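Local coordinates for protein SmhA (Serratia marcescens, PDB 7A27) that forms the A component of the tripartite alpha-pore-forming toxin Smh, captured here in its soluble state, and probably joins two partner proteins in perforating membranes, at residues Glu174-Asn179 / Asn251-Asn256; Ser200-Val205 / Gly235-Ser240; Thr5-Ser10 / Leu313-Ile318. All blocks are in the same frame, centred on the assembly; numbering follows the deposited sequence.

Contact 1 of 3, residues Glu174-Asn179 / Asn251-Asn256; sequences EAIAKN and NELKAN
The carboxamide of N179 reaches across to two residues of the facing helix, E252 and N256, using both of its polar atoms. N179 OD1 accepts from N256 ND2 at 3.0 Å; the two amide planes are nearly coplanar, although the bond is bent. On the other side of the group, N179 ND2 donates to E252 OE2 at 2.9 Å; OE2 lies close to the N179 amide plane, but ND2 meets the carboxylate on its anti side, 30° out of its plane. These two bonds fix the rotation of a buried amide. N179 places CG beside its backbone N (chi1 -70°), which carries the amide up to the E252 CB. The closely packed, buried part is apolar: I176 CG2 touches L253 CD1 at 3.8 Å, the two side chains crossing at about a right angle, while I176 CG1 runs past N256 CB, also at 3.8 Å. The E252 side is looser and partly open to solvent, and there the other carboxylate oxygen, OE1, takes a hydrogen bond from Q248. The segments run almost antiparallel, at 154°, with axes 9.2 Å apart. The contact thus joins helix 160-188 to helix 247-268 within the helical bundle: I176 packs further onto Y257 and L260, L253 reaches I183, and N256 meets L172.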
ATOM      1  N   GLU A 174      -6.833  -3.780  18.086  1.00 76.52           N
ATOM      2  CA  GLU A 174      -5.415  -4.163  17.873  1.00 79.50           C
ATOM      3  C   GLU A 174      -5.351  -5.603  17.338  1.00 79.97           C
ATOM      4  O   GLU A 174      -4.525  -5.843  16.448  1.00 79.74           O
ATOM      5  CB  GLU A 174      -4.589  -3.967  19.145  1.00 83.25           C
ATOM      6  CG  GLU A 174      -3.600  -2.809  19.066  1.00 87.16           C
ATOM      7  CD  GLU A 174      -2.531  -2.762  20.167  1.00 92.26           C
ATOM      8  OE1 GLU A 174      -2.852  -3.120  21.356  1.00 94.33           O
ATOM      9  OE2 GLU A 174      -1.354  -2.366  19.848  1.00 93.77           O
ATOM     10  N   ALA A 175      -6.208  -6.510  17.829  1.00 78.05           N
ATOM     11  CA  ALA A 175      -6.252  -7.934  17.425  1.00 76.31           C
ATOM     12  C   ALA A 175      -6.779  -8.054  15.995  1.00 76.47           C
ATOM     13  O   ALA A 175      -6.209  -8.829  15.208  1.00 79.21           O
ATOM     14  CB  ALA A 175      -7.137  -8.711  18.356  1.00 76.81           C
ATOM     15  N   ILE A 176      -7.865  -7.342  15.696  1.00 74.22           N
ATOM     16  CA  ILE A 176      -8.571  -7.337  14.382  1.00 72.13           C
ATOM     17  C   ILE A 176      -7.602  -6.875  13.286  1.00 71.14           C
ATOM     18  O   ILE A 176      -7.663  -7.420  12.162  1.00 69.29           O
ATOM     19  CB  ILE A 176      -9.798  -6.414  14.480  1.00 71.33           C
ATOM     20  CG1 ILE A 176     -10.893  -7.036  15.346  1.00 72.22           C
ATOM     21  CG2 ILE A 176     -10.305  -6.038  13.097  1.00 71.20           C
ATOM     22  CD1 ILE A 176     -12.000  -6.060  15.706  1.00 72.42           C
ATOM     23  N   ALA A 177      -6.760  -5.883  13.590  1.00 69.67           N
ATOM     24  CA  ALA A 177      -5.768  -5.327  12.650  1.00 68.68           C
ATOM     25  C   ALA A 177      -4.782  -6.426  12.278  1.00 69.06           C
ATOM     26  O   ALA A 177      -4.495  -6.528  11.086  1.00 68.46           O
ATOM     27  CB  ALA A 177      -5.082  -4.136  13.257  1.00 68.68           C
ATOM     28  N   LYS A 178      -4.328  -7.231  13.250  1.00 70.60           N
ATOM     29  CA  LYS A 178      -3.379  -8.353  13.014  1.00 71.58           C
ATOM     30  C   LYS A 178      -4.048  -9.398  12.101  1.00 70.85           C
ATOM     31  O   LYS A 178      -3.359  -9.911  11.186  1.00 70.91           O
ATOM     32  CB  LYS A 178      -2.848  -8.947  14.326  1.00 73.84           C
ATOM     33  CG  LYS A 178      -1.998  -8.010  15.170  1.00 76.01           C
ATOM     34  CD  LYS A 178      -0.905  -8.685  16.031  1.00 79.90           C
ATOM     35  CE  LYS A 178      -1.378  -9.533  17.197  1.00 82.71           C
ATOM     36  NZ  LYS A 178      -2.097  -8.727  18.215  1.00 83.64           N
ATOM     37  N   ASN A 179      -5.340  -9.670  12.309  1.00 69.63           N
ATOM     38  CA  ASN A 179      -6.125 -10.635  11.503  1.00 69.88           C
ATOM     39  C   ASN A 179      -6.216 -10.138  10.058  1.00 67.93           C
ATOM     40  O   ASN A 179      -5.903 -10.919   9.154  1.00 68.50           O
ATOM     41  CB  ASN A 179      -7.529 -10.845  12.067  1.00 72.23           C
ATOM     42  CG  ASN A 179      -7.570 -11.596  13.388  1.00 74.39           C
ATOM     43  OD1 ASN A 179      -8.524 -11.439  14.153  1.00 75.84           O
ATOM     44  ND2 ASN A 179      -6.565 -12.419  13.658  1.00 74.09           N
ATOM     45  N   ASN A 251     -11.308 -16.994  10.908  1.00 74.21           N
ATOM     46  CA  ASN A 251     -12.060 -17.506  12.081  1.00 75.21           C
ATOM     47  C   ASN A 251     -11.862 -16.541  13.257  1.00 74.14           C
ATOM     48  O   ASN A 251     -12.858 -16.229  13.906  1.00 74.56           O
ATOM     49  CB  ASN A 251     -11.685 -18.950  12.413  1.00 76.95           C
ATOM     50  CG  ASN A 251     -12.100 -19.954  11.350  1.00 78.78           C
ATOM     51  OD1 ASN A 251     -12.866 -19.651  10.432  1.00 78.48           O
ATOM     52  ND2 ASN A 251     -11.608 -21.176  11.465  1.00 79.50           N
ATOM     53  N   GLU A 252     -10.629 -16.094  13.519  1.00 73.56           N
ATOM     54  CA  GLU A 252     -10.311 -15.110  14.593  1.00 74.27           C
ATOM     55  C   GLU A 252     -11.063 -13.804  14.309  1.00 72.79           C
ATOM     56  O   GLU A 252     -11.645 -13.223  15.245  1.00 72.55           O
ATOM     57  CB  GLU A 252      -8.805 -14.818  14.720  1.00 74.65           C
ATOM     58  CG  GLU A 252      -8.035 -15.833  15.564  1.00 76.78           C
ATOM     59  CD  GLU A 252      -6.507 -15.724  15.587  1.00 76.47           C
ATOM     60  OE1 GLU A 252      -5.897 -16.784  15.761  1.00 77.30           O
ATOM     61  OE2 GLU A 252      -5.922 -14.620  15.468  1.00 75.50           O
ATOM     62  N   LEU A 253     -11.058 -13.360  13.055  1.00 72.30           N
ATOM     63  CA  LEU A 253     -11.725 -12.097  12.653  1.00 71.16           C
ATOM     64  C   LEU A 253     -13.221 -12.185  12.971  1.00 71.90           C
ATOM     65  O   LEU A 253     -13.748 -11.213  13.521  1.00 70.83           O
ATOM     66  CB  LEU A 253     -11.472 -11.825  11.165  1.00 70.47           C
ATOM     67  CG  LEU A 253     -11.959 -10.475  10.645  1.00 69.92           C
ATOM     68  CD1 LEU A 253     -11.404  -9.332  11.472  1.00 69.35           C
ATOM     69  CD2 LEU A 253     -11.576 -10.283   9.191  1.00 68.68           C
ATOM     70  N   LYS A 254     -13.873 -13.307  12.655  1.00 73.57           N
ATOM     71  CA  LYS A 254     -15.325 -13.500  12.914  1.00 75.97           C
ATOM     72  C   LYS A 254     -15.574 -13.383  14.427  1.00 75.86           C
ATOM     73  O   LYS A 254     -16.429 -12.562  14.836  1.00 74.64           O
ATOM     74  CB  LYS A 254     -15.812 -14.843  12.356  1.00 78.63           C
ATOM     75  CG  LYS A 254     -17.316 -15.064  12.447  1.00 80.89           C
ATOM     76  CD  LYS A 254     -17.767 -16.468  12.078  1.00 83.40           C
ATOM     77  CE  LYS A 254     -19.253 -16.673  12.305  1.00 85.32           C
ATOM     78  NZ  LYS A 254     -19.607 -18.107  12.388  1.00 87.33           N
ATOM     79  N   ALA A 255     -14.826 -14.167  15.210  1.00 76.17           N
ATOM     80  CA  ALA A 255     -14.876 -14.229  16.687  1.00 77.38           C
ATOM     81  C   ALA A 255     -14.623 -12.835  17.290  1.00 76.70           C
ATOM     82  O   ALA A 255     -15.405 -12.417  18.171  1.00 78.96           O
ATOM     83  CB  ALA A 255     -13.873 -15.235  17.177  1.00 77.38           C
ATOM     84  N   ASN A 256     -13.583 -12.136  16.838  1.00 73.74           N
ATOM     85  CA  ASN A 256     -13.219 -10.790  17.352  1.00 72.17           C
ATOM     86  C   ASN A 256     -14.324  -9.775  17.034  1.00 71.09           C
ATOM     87  O   ASN A 256     -14.637  -8.970  17.918  1.00 69.55           O
ATOM     88  CB  ASN A 256     -11.828 -10.367  16.865  1.00 70.93           C
ATOM     89  CG  ASN A 256     -10.722 -11.080  17.618  1.00 71.41           C
ATOM     90  OD1 ASN A 256     -10.917 -11.518  18.756  1.00 72.64           O
ATOM     91  ND2 ASN A 256      -9.558 -11.186  16.996  1.00 70.44           N
TER

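Contact 2 of 3, residues Ser200-Val205 / Gly235-Ser240; sequences SIVAAV and GIQAIS
S200 OG donates to Q237 OE1 at 2.9 Å, reaching the amide oxygen from above its carbonyl plane rather than along a lone pair. The glutamine chain is bent at chi2 (82°), which turns its amide toward the serine. Next to this bond the backbones of S200 and G235 form an antiparallel hydrogen-bonded pair, with G235 N to S200 O at 3.0 Å and S200 N to G235 O at 3.2 Å. The same two residues are joined through their main chains, and S200 is held by its side chain as well. V202 closes the patch: its CG1 lies 3.7 Å from Q237 OE1 and 4.0 Å from G235 CA, over the glycine backbone. The backbones of V202 and A203 both bond to I233, and V202 has near-helical backbone angles, consistent with a classic beta bulge next to this pair. The two strands form an antiparallel hairpin whose connection is partly disordered, inserted between helices 160-188 and 247-268, recalling the beta-tongue of ClyA-like toxins. One side rests on helix 247-268, where Y257 contacts both V202 and Q237 and Y264 meets A203. Farther along strand 198-206, V205 packs on helix 272-299, while Q237 also touches V365 near the C terminus.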
ATOM      1  N   SER A 200     -18.462  -4.953   5.629  1.00 66.57           N
ATOM      2  CA  SER A 200     -19.831  -5.176   6.166  1.00 67.28           C
ATOM      3  C   SER A 200     -19.959  -4.421   7.487  1.00 67.16           C
ATOM      4  O   SER A 200     -18.901  -3.988   8.038  1.00 68.72           O
ATOM      5  CB  SER A 200     -20.134  -6.637   6.347  1.00 67.37           C
ATOM      6  OG  SER A 200     -19.422  -7.189   7.448  1.00 66.43           O
ATOM      7  N   ILE A 201     -21.178  -4.223   7.968  1.00 67.31           N
ATOM      8  CA  ILE A 201     -21.382  -3.636   9.320  1.00 67.70           C
ATOM      9  C   ILE A 201     -20.966  -4.741  10.306  1.00 67.49           C
ATOM     10  O   ILE A 201     -21.343  -5.911  10.065  1.00 67.54           O
ATOM     11  CB  ILE A 201     -22.833  -3.166   9.524  1.00 69.93           C
ATOM     12  CG1 ILE A 201     -23.319  -2.245   8.393  1.00 70.27           C
ATOM     13  CG2 ILE A 201     -23.001  -2.569  10.927  1.00 70.19           C
ATOM     14  CD1 ILE A 201     -22.457  -1.040   8.148  1.00 69.10           C
ATOM     15  N   VAL A 202     -20.159  -4.417  11.321  1.00 66.53           N
ATOM     16  CA  VAL A 202     -19.610  -5.420  12.285  1.00 66.65           C
ATOM     17  C   VAL A 202     -20.061  -5.113  13.716  1.00 66.32           C
ATOM     18  O   VAL A 202     -20.093  -6.047  14.543  1.00 66.17           O
ATOM     19  CB  VAL A 202     -18.079  -5.454  12.187  1.00 66.06           C
ATOM     20  CG1 VAL A 202     -17.626  -5.907  10.810  1.00 66.02           C
ATOM     21  CG2 VAL A 202     -17.459  -4.109  12.536  1.00 65.67           C
ATOM     22  N   ALA A 203     -20.385  -3.852  13.988  1.00 66.12           N
ATOM     23  CA  ALA A 203     -20.780  -3.347  15.318  1.00 67.02           C
ATOM     24  C   ALA A 203     -21.682  -2.126  15.174  1.00 67.63           C
ATOM     25  O   ALA A 203     -21.861  -1.633  14.048  1.00 68.97           O
ATOM     26  CB  ALA A 203     -19.542  -3.006  16.106  1.00 66.46           C
ATOM     27  N   ALA A 204     -22.209  -1.643  16.290  1.00 68.58           N
ATOM     28  CA  ALA A 204     -23.136  -0.499  16.337  1.00 69.92           C
ATOM     29  C   ALA A 204     -23.065   0.164  17.708  1.00 71.15           C
ATOM     30  O   ALA A 204     -22.738  -0.539  18.681  1.00 71.37           O
ATOM     31  CB  ALA A 204     -24.513  -1.002  16.037  1.00 71.58           C
ATOM     32  N   VAL A 205     -23.360   1.461  17.755  1.00 72.61           N
ATOM     33  CA  VAL A 205     -23.329   2.293  18.990  1.00 75.00           C
ATOM     34  C   VAL A 205     -24.696   2.938  19.178  1.00 77.84           C
ATOM     35  O   VAL A 205     -24.994   3.916  18.508  1.00 79.33           O
ATOM     36  CB  VAL A 205     -22.228   3.369  18.917  1.00 74.89           C
ATOM     37  CG1 VAL A 205     -22.108   4.161  20.226  1.00 75.62           C
ATOM     38  CG2 VAL A 205     -20.880   2.773  18.538  1.00 73.93           C
ATOM     39  N   GLY A 235     -16.401  -2.586   8.849  1.00 71.86           N
ATOM     40  CA  GLY A 235     -15.121  -3.281   9.047  1.00 70.82           C
ATOM     41  C   GLY A 235     -14.758  -4.082   7.816  1.00 71.03           C
ATOM     42  O   GLY A 235     -15.703  -4.531   7.107  1.00 71.63           O
ATOM     43  N   ILE A 236     -13.453  -4.243   7.562  1.00 70.08           N
ATOM     44  CA  ILE A 236     -12.920  -5.074   6.440  1.00 70.74           C
ATOM     45  C   ILE A 236     -13.378  -6.512   6.685  1.00 73.08           C
ATOM     46  O   ILE A 236     -13.531  -6.879   7.875  1.00 75.70           O
ATOM     47  CB  ILE A 236     -11.383  -5.027   6.341  1.00 69.24           C
ATOM     48  CG1 ILE A 236     -10.837  -3.606   6.173  1.00 68.27           C
ATOM     49  CG2 ILE A 236     -10.896  -5.941   5.229  1.00 69.25           C
ATOM     50  CD1 ILE A 236     -11.276  -2.912   4.918  1.00 69.50           C
ATOM     51  N   GLN A 237     -13.576  -7.290   5.616  1.00 73.84           N
ATOM     52  CA  GLN A 237     -13.941  -8.723   5.694  1.00 74.25           C
ATOM     53  C   GLN A 237     -13.213  -9.458   4.569  1.00 74.61           C
ATOM     54  O   GLN A 237     -12.834  -8.821   3.584  1.00 73.08           O
ATOM     55  CB  GLN A 237     -15.443  -8.898   5.544  1.00 75.52           C
ATOM     56  CG  GLN A 237     -16.006  -9.921   6.521  1.00 77.04           C
ATOM     57  CD  GLN A 237     -16.256  -9.373   7.908  1.00 76.04           C
ATOM     58  OE1 GLN A 237     -16.752  -8.255   8.103  1.00 74.50           O
ATOM     59  NE2 GLN A 237     -16.114 -10.272   8.871  1.00 74.60           N
ATOM     60  N   ALA A 238     -12.977 -10.751   4.732  1.00 76.53           N
ATOM     61  CA  ALA A 238     -12.382 -11.575   3.665  1.00 78.90           C
ATOM     62  C   ALA A 238     -13.499 -11.818   2.656  1.00 82.92           C
ATOM     63  O   ALA A 238     -14.679 -11.785   3.084  1.00 86.01           O
ATOM     64  CB  ALA A 238     -11.836 -12.859   4.232  1.00 79.10           C
ATOM     65  N   ILE A 239     -13.162 -12.039   1.387  1.00 85.25           N
ATOM     66  CA  ILE A 239     -14.177 -12.322   0.332  1.00 88.95           C
ATOM     67  C   ILE A 239     -14.844 -13.682   0.559  1.00 94.96           C
ATOM     68  O   ILE A 239     -16.079 -13.716   0.414  1.00 98.29           O
ATOM     69  CB  ILE A 239     -13.573 -12.141  -1.066  1.00 87.55           C
ATOM     70  CG1 ILE A 239     -13.270 -10.663  -1.281  1.00 86.06           C
ATOM     71  CG2 ILE A 239     -14.469 -12.671  -2.173  1.00 89.85           C
ATOM     72  CD1 ILE A 239     -14.481  -9.749  -1.293  1.00 86.35           C
ATOM     73  N   SER A 240     -14.095 -14.742   0.889  1.00 99.50           N
ATOM     74  CA  SER A 240     -14.642 -16.119   1.078  1.00103.37           C
ATOM     75  C   SER A 240     -14.377 -16.610   2.505  1.00102.72           C
ATOM     76  O   SER A 240     -13.210 -16.906   2.835  1.00100.65           O
ATOM     77  CB  SER A 240     -14.120 -17.084   0.026  1.00105.35           C
ATOM     78  OG  SER A 240     -12.729 -16.907  -0.190  1.00103.12           O
TER

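Contact 3 of 3, residues Thr5-Ser10 / Leu313-Ile318; sequences TSIDLS and LTAAPI
I7 holds CG1 between its backbone N and carbonyl carbon (chi1 66°), an arrangement that sets the CG2 methyl against A315 and I318. L9 instead keeps CG beside its own N (chi1 -64°) with the rest of the chain extended, and its CD2 thereby comes down on the same alanine even though its CB does not point at the helix. The CG2 of I7 is the centre of the contact: it lies 3.7 Å from A315 CA and 3.8 Å from A315 CB, and I318 CD1, 3.9 Å away, meets the same methyl from a different direction. A315 CB is in turn met by L9 CD2, also at 3.9 Å, so that one small methyl is touched by both the isoleucine and the leucine. The I318 end is more open, and S6 borders it there, its hydroxyl bonded to the backbone oxygen of N3. Past I7 the loop is shaped by an Asx turn, in which D8 OD1 accepts from S10 N at 3.3 Å and from S10 OG at 2.7 Å; the hydroxyl meets the syn lone pair, whereas the backbone N comes from above the carboxylate plane. Neighbouring helices complete the setting: I7 touches I334, and L9 meets I335 and V112. Y312, one turn earlier on helix 301-321, and W342 of helix 325-358 both donate to L9 O. Between 5-10 and 313-318 the contact is aliphatic, without a hydrogen bond, and sets no precise direction; the directional bonds come from the Asx turn and from L9 O, which Y312 ties to the same helix.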
ATOM      1  N   THR A   5      32.359 -10.544 -17.850  1.00 85.71           N
ATOM      2  CA  THR A   5      32.027 -11.446 -16.720  1.00 84.84           C
ATOM      3  C   THR A   5      31.505 -10.665 -15.492  1.00 83.06           C
ATOM      4  O   THR A   5      30.851 -11.299 -14.654  1.00 80.86           O
ATOM      5  CB  THR A   5      33.282 -12.292 -16.439  1.00 85.30           C
ATOM      6  OG1 THR A   5      33.042 -13.271 -15.436  1.00 86.19           O
ATOM      7  CG2 THR A   5      34.462 -11.463 -15.984  1.00 85.81           C
ATOM      8  N   SER A   6      31.736  -9.350 -15.401  1.00 82.86           N
ATOM      9  CA  SER A   6      31.418  -8.502 -14.217  1.00 82.82           C
ATOM     10  C   SER A   6      30.231  -7.539 -14.442  1.00 79.65           C
ATOM     11  O   SER A   6      29.814  -6.906 -13.473  1.00 76.12           O
ATOM     12  CB  SER A   6      32.645  -7.722 -13.797  1.00 84.66           C
ATOM     13  OG  SER A   6      32.927  -6.713 -14.757  1.00 87.39           O
ATOM     14  N   ILE A   7      29.717  -7.379 -15.664  1.00 79.36           N
ATOM     15  CA  ILE A   7      28.596  -6.423 -15.916  1.00 77.30           C
ATOM     16  C   ILE A   7      27.294  -7.032 -15.397  1.00 76.02           C
ATOM     17  O   ILE A   7      27.073  -8.228 -15.535  1.00 75.28           O
ATOM     18  CB  ILE A   7      28.486  -5.944 -17.381  1.00 77.08           C
ATOM     19  CG1 ILE A   7      28.122  -7.055 -18.357  1.00 78.11           C
ATOM     20  CG2 ILE A   7      29.756  -5.244 -17.803  1.00 77.66           C
ATOM     21  CD1 ILE A   7      27.731  -6.562 -19.739  1.00 77.66           C
ATOM     22  N   ASP A   8      26.475  -6.167 -14.820  1.00 76.55           N
ATOM     23  CA  ASP A   8      25.166  -6.464 -14.195  1.00 76.62           C
ATOM     24  C   ASP A   8      24.117  -5.592 -14.905  1.00 75.81           C
ATOM     25  O   ASP A   8      23.986  -4.422 -14.549  1.00 76.81           O
ATOM     26  CB  ASP A   8      25.261  -6.191 -12.688  1.00 76.01           C
ATOM     27  CG  ASP A   8      23.954  -6.288 -11.932  1.00 75.53           C
ATOM     28  OD1 ASP A   8      23.069  -6.996 -12.417  1.00 77.06           O
ATOM     29  OD2 ASP A   8      23.839  -5.654 -10.871  1.00 76.21           O
ATOM     30  N   LEU A   9      23.413  -6.137 -15.889  1.00 75.16           N
ATOM     31  CA  LEU A   9      22.330  -5.441 -16.637  1.00 73.94           C
ATOM     32  C   LEU A   9      20.965  -5.862 -16.069  1.00 71.48           C
ATOM     33  O   LEU A   9      19.944  -5.649 -16.757  1.00 71.62           O
ATOM     34  CB  LEU A   9      22.438  -5.789 -18.127  1.00 75.79           C
ATOM     35  CG  LEU A   9      23.693  -5.325 -18.853  1.00 76.82           C
ATOM     36  CD1 LEU A   9      23.717  -5.830 -20.287  1.00 78.26           C
ATOM     37  CD2 LEU A   9      23.776  -3.819 -18.831  1.00 75.87           C
ATOM     38  N   SER A  10      20.939  -6.405 -14.855  1.00 69.26           N
ATOM     39  CA  SER A  10      19.720  -6.937 -14.191  1.00 67.62           C
ATOM     40  C   SER A  10      18.883  -5.804 -13.596  1.00 66.06           C
ATOM     41  O   SER A  10      19.364  -4.668 -13.439  1.00 65.15           O
ATOM     42  CB  SER A  10      20.083  -7.917 -13.096  1.00 67.47           C
ATOM     43  OG  SER A  10      20.440  -7.246 -11.888  1.00 65.50           O
ATOM     44  N   LEU A 313      25.945   2.398 -16.608  1.00 70.95           N
ATOM     45  CA  LEU A 313      27.015   3.371 -16.961  1.00 72.18           C
ATOM     46  C   LEU A 313      28.368   2.649 -17.024  1.00 72.48           C
ATOM     47  O   LEU A 313      29.102   2.883 -18.001  1.00 72.74           O
ATOM     48  CB  LEU A 313      27.026   4.504 -15.925  1.00 71.95           C
ATOM     49  CG  LEU A 313      28.031   5.621 -16.189  1.00 73.88           C
ATOM     50  CD1 LEU A 313      27.790   6.250 -17.555  1.00 75.41           C
ATOM     51  CD2 LEU A 313      27.976   6.684 -15.108  1.00 74.41           C
ATOM     52  N   THR A 314      28.668   1.832 -16.006  1.00 71.39           N
ATOM     53  CA  THR A 314      29.919   1.039 -15.873  1.00 73.78           C
ATOM     54  C   THR A 314      29.990  -0.049 -16.945  1.00 73.70           C
ATOM     55  O   THR A 314      31.109  -0.303 -17.426  1.00 75.07           O
ATOM     56  CB  THR A 314      30.121   0.483 -14.462  1.00 74.70           C
ATOM     57  OG1 THR A 314      29.019  -0.348 -14.128  1.00 77.36           O
ATOM     58  CG2 THR A 314      30.270   1.574 -13.424  1.00 75.08           C
ATOM     59  N   ALA A 315      28.854  -0.647 -17.302  1.00 72.14           N
ATOM     60  CA  ALA A 315      28.729  -1.753 -18.273  1.00 72.29           C
ATOM     61  C   ALA A 315      29.083  -1.310 -19.690  1.00 73.56           C
ATOM     62  O   ALA A 315      29.768  -2.086 -20.375  1.00 76.16           O
ATOM     63  CB  ALA A 315      27.328  -2.296 -18.249  1.00 70.80           C
ATOM     64  N   ALA A 316      28.632  -0.121 -20.099  1.00 71.87           N
ATOM     65  CA  ALA A 316      28.730   0.387 -21.485  1.00 72.54           C
ATOM     66  C   ALA A 316      30.169   0.348 -22.028  1.00 74.99           C
ATOM     67  O   ALA A 316      30.422  -0.306 -23.034  1.00 73.54           O
ATOM     68  CB  ALA A 316      28.118   1.761 -21.560  1.00 71.84           C
ATOM     69  N   PRO A 317      31.170   1.037 -21.425  1.00 76.30           N
ATOM     70  CA  PRO A 317      32.523   1.028 -21.975  1.00 77.82           C
ATOM     71  C   PRO A 317      33.114  -0.388 -22.064  1.00 78.13           C
ATOM     72  O   PRO A 317      33.931  -0.619 -22.944  1.00 79.11           O
ATOM     73  CB  PRO A 317      33.334   1.908 -21.014  1.00 78.61           C
ATOM     74  CG  PRO A 317      32.302   2.763 -20.323  1.00 77.46           C
ATOM     75  CD  PRO A 317      31.084   1.865 -20.212  1.00 76.23           C
ATOM     76  N   ILE A 318      32.692  -1.289 -21.167  1.00 76.37           N
ATOM     77  CA  ILE A 318      33.151  -2.707 -21.126  1.00 76.96           C
ATOM     78  C   ILE A 318      32.574  -3.449 -22.340  1.00 79.02           C
ATOM     79  O   ILE A 318      33.353  -4.209 -22.993  1.00 82.21           O
ATOM     80  CB  ILE A 318      32.776  -3.377 -19.798  1.00 75.59           C
ATOM     81  CG1 ILE A 318      33.454  -2.688 -18.608  1.00 75.74           C
ATOM     82  CG2 ILE A 318      33.079  -4.869 -19.844  1.00 75.65           C
ATOM     83  CD1 ILE A 318      33.039  -3.228 -17.237  1.00 75.34           C
TER

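Overall arrangement
From the N terminus, the chain enters through the loop 5-10, which meets helix 301-321 only some 300 residues later; contact 3 therefore closes the largest loop and encloses both others. Within it, helix 160-188 returns to helix 247-268 at contact 1, and the intervening hairpin pairs its strands at contact 2, so contact 2 nests within contact 1 and none cross. Contacts 1 and 2 lie together, their centres about 11 Å apart, with L253 CD2 4.1 Å from I236 O, packing strand 230-237 against helix 247-268. Contact 3 stands on the opposite side of the chain's centre, its centre about 50 Å from that of contact 1, and ties the N-terminal loop to helix 301-321.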